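Local coordinates for Myo-inositol-1-phosphate synthase-related protein (PDB 3CIN) that binds nicotinamide-adenine-dinucleotide in a Rossmann-type domain and is related by sequence to the myo-inositol-1-phosphate synthase family, at residues A[144-149]-A[168-173]. Sequence-based numbering, arbitrary orientation.
Sequences TTEAFV and RLTATQ. With NAD (nicotinamide-adenine-dinucleotide), chain F.
Phe148 and Thr170 bring the two backbones closest, with their CA atoms 6.2 Å apart, where the loop 144-149 after strand 138-141 passes the start of helix 171-186 in the Rossmann-type domain. The junction illustrates how a buried carboxylate can hold a loop to a helix N-terminus. Thr170 is the N-cap and forms a capping box with Gln173: the Thr170 N to Gln173 OE1 bond is 2.9 Å, while its Gln173 N to Thr170 OG1 counterpart is weak. With CG anti to its carbonyl carbon (chi1 -54°) and an extended chain beyond, Glu146 brings its carboxylate to the N-terminal end of the helix. Glu146 OE2 takes Thr172 N at 2.9 Å on its syn side and Thr172 OG1 from above the plane; Glu146 OE1 accepts from Thr170 OG1 at 2.8 Å and is also hydrogen-bonded to Thr197 OG1. The helix N-terminus, with Thr172 N bonded directly to the carboxylate, would probably stabilise its negative charge. Thr170 CG2 packs against Phe148 CB. Flanking this site, Thr145 OG1 accepts from NAD O2D. At the far end Val149 O receives Gln173 NE2 at 3.1 Å, and Arg168 end-on through NH1 at 2.9 Å and NH2 at 3.3 Å, the oxygen lying 5° from the guanidinium plane.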
# COMPACT_ATOMS: atom_id res chain seq x y z
N THR A 144 11.39 22.03 -20.37
CA THR A 144 10.55 20.91 -20.74
C THR A 144 11.40 19.71 -21.18
O THR A 144 12.38 19.85 -21.87
CB THR A 144 9.61 21.33 -21.89
OG1 THR A 144 8.73 22.39 -21.44
CG2 THR A 144 8.77 20.18 -22.46
N THR A 145 11.01 18.52 -20.73
CA THR A 145 11.66 17.28 -21.18
C THR A 145 11.69 17.15 -22.71
O THR A 145 10.73 17.48 -23.38
CB THR A 145 10.89 16.06 -20.58
OG1 THR A 145 10.70 16.23 -19.17
CG2 THR A 145 11.60 14.78 -20.80
N GLU A 146 12.79 16.56 -23.24
CA GLU A 146 13.18 16.60 -24.65
C GLU A 146 13.45 15.23 -25.21
O GLU A 146 13.96 14.35 -24.50
CB GLU A 146 14.47 17.37 -24.89
CG GLU A 146 14.46 18.77 -24.32
CD GLU A 146 15.82 19.39 -24.22
OE1 GLU A 146 16.83 18.66 -24.25
OE2 GLU A 146 15.86 20.62 -24.08
N ALA A 147 13.04 15.02 -26.46
CA ALA A 147 13.44 13.81 -27.21
C ALA A 147 14.85 14.09 -27.77
O ALA A 147 14.98 14.72 -28.81
CB ALA A 147 12.47 13.54 -28.33
N PHE A 148 15.90 13.65 -27.08
CA PHE A 148 17.28 14.01 -27.42
C PHE A 148 18.00 12.76 -27.90
O PHE A 148 17.57 11.62 -27.63
CB PHE A 148 18.02 14.58 -26.22
CG PHE A 148 18.27 13.57 -25.12
CD1 PHE A 148 17.28 13.22 -24.24
CD2 PHE A 148 19.50 12.91 -25.02
CE1 PHE A 148 17.48 12.24 -23.29
CE2 PHE A 148 19.70 11.94 -24.07
CZ PHE A 148 18.73 11.61 -23.20
N VAL A 149 19.11 13.01 -28.59
CA VAL A 149 20.08 11.97 -28.91
C VAL A 149 21.46 12.57 -28.64
O VAL A 149 21.79 13.61 -29.18
CB VAL A 149 20.00 11.60 -30.40
CG1 VAL A 149 21.19 10.69 -30.81
CG2 VAL A 149 18.63 10.97 -30.73
N ARG A 168 18.45 18.18 -35.53
CA ARG A 168 19.37 17.30 -34.74
C ARG A 168 19.45 17.65 -33.24
O ARG A 168 19.74 16.80 -32.41
CB ARG A 168 20.77 17.40 -35.35
CG ARG A 168 21.86 16.58 -34.66
CD ARG A 168 21.59 15.11 -34.68
NE ARG A 168 22.52 14.29 -33.91
CZ ARG A 168 22.46 14.09 -32.60
NH1 ARG A 168 21.52 14.67 -31.85
NH2 ARG A 168 23.34 13.29 -32.02
N LEU A 169 19.25 18.92 -32.91
CA LEU A 169 19.56 19.46 -31.60
C LEU A 169 18.33 19.66 -30.74
O LEU A 169 17.22 19.84 -31.26
CB LEU A 169 20.23 20.80 -31.78
CG LEU A 169 21.71 20.73 -32.18
CD1 LEU A 169 22.14 22.01 -32.85
CD2 LEU A 169 22.58 20.43 -30.96
N THR A 170 18.51 19.60 -29.43
CA THR A 170 17.49 20.06 -28.51
C THR A 170 17.92 21.38 -27.87
O THR A 170 19.09 21.79 -27.90
CB THR A 170 17.25 19.05 -27.39
OG1 THR A 170 18.38 19.01 -26.51
CG2 THR A 170 16.91 17.67 -27.99
N ALA A 171 16.97 22.03 -27.21
CA ALA A 171 17.26 23.32 -26.58
C ALA A 171 18.35 23.21 -25.53
O ALA A 171 19.23 24.04 -25.46
CB ALA A 171 15.98 23.93 -25.97
N THR A 172 18.26 22.22 -24.66
CA THR A 172 19.26 22.02 -23.61
C THR A 172 20.64 21.83 -24.21
O THR A 172 21.64 22.37 -23.67
CB THR A 172 18.90 20.78 -22.75
OG1 THR A 172 17.65 21.01 -22.07
CG2 THR A 172 20.02 20.45 -21.78
N GLN A 173 20.74 21.13 -25.36
CA GLN A 173 22.05 20.97 -26.02
C GLN A 173 22.59 22.32 -26.49
O GLN A 173 23.74 22.61 -26.35
CB GLN A 173 21.96 19.97 -27.14
CG GLN A 173 21.69 18.56 -26.62
CD GLN A 173 21.42 17.56 -27.76
OE1 GLN A 173 20.78 17.90 -28.76
NE2 GLN A 173 21.88 16.30 -27.60
PA NAD F . 7.18 22.78 -16.50
O1A NAD F . 6.26 23.28 -15.41
O2A NAD F . 6.44 22.48 -17.76
O5B NAD F . 8.17 23.96 -16.79
C5B NAD F . 9.01 23.93 -17.95
C4B NAD F . 9.22 25.37 -18.38
O4B NAD F . 10.23 25.41 -19.37
C3B NAD F . 7.99 26.06 -18.97
O3B NAD F . 7.84 27.37 -18.46
C2B NAD F . 8.29 26.09 -20.46
O2B NAD F . 7.54 27.07 -21.14
C1B NAD F . 9.79 26.29 -20.44
N9A NAD F . 10.50 25.91 -21.66
C8A NAD F . 10.20 24.79 -22.43
N7A NAD F . 11.18 24.71 -23.39
C5A NAD F . 12.03 25.77 -23.22
C6A NAD F . 13.13 26.23 -23.97
N6A NAD F . 13.62 25.55 -25.05
N1A NAD F . 13.80 27.33 -23.48
C2A NAD F . 13.34 27.99 -22.35
N3A NAD F . 12.22 27.60 -21.66
C4A NAD F . 11.59 26.50 -22.12
O3 NAD F . 8.01 21.53 -16.00
PN NAD F . 8.61 21.34 -14.56
O1N NAD F . 7.70 20.41 -13.81
O2N NAD F . 9.08 22.64 -14.00
O5D NAD F . 9.88 20.44 -14.89
C5D NAD F . 11.02 21.03 -15.48
C4D NAD F . 12.01 19.96 -15.94
O4D NAD F . 12.55 19.33 -14.80
C3D NAD F . 11.46 18.88 -16.85
O3D NAD F . 12.45 18.52 -17.84
C2D NAD F . 11.31 17.71 -15.88
O2D NAD F . 11.42 16.45 -16.54
C1D NAD F . 12.53 17.94 -15.01
N1N NAD F . 12.44 17.26 -13.72
C2N NAD F . 11.44 17.56 -12.88
C3N NAD F . 11.47 16.86 -11.64
C7N NAD F . 10.56 17.33 -10.60
O7N NAD F . 9.69 18.32 -10.96
N7N NAD F . 10.61 16.80 -9.37
C4N NAD F . 12.44 15.93 -11.32
C5N NAD F . 13.43 15.65 -12.21
C6N NAD F . 13.42 16.35 -13.42
O HOH W 1 19.32 15.73 -29.76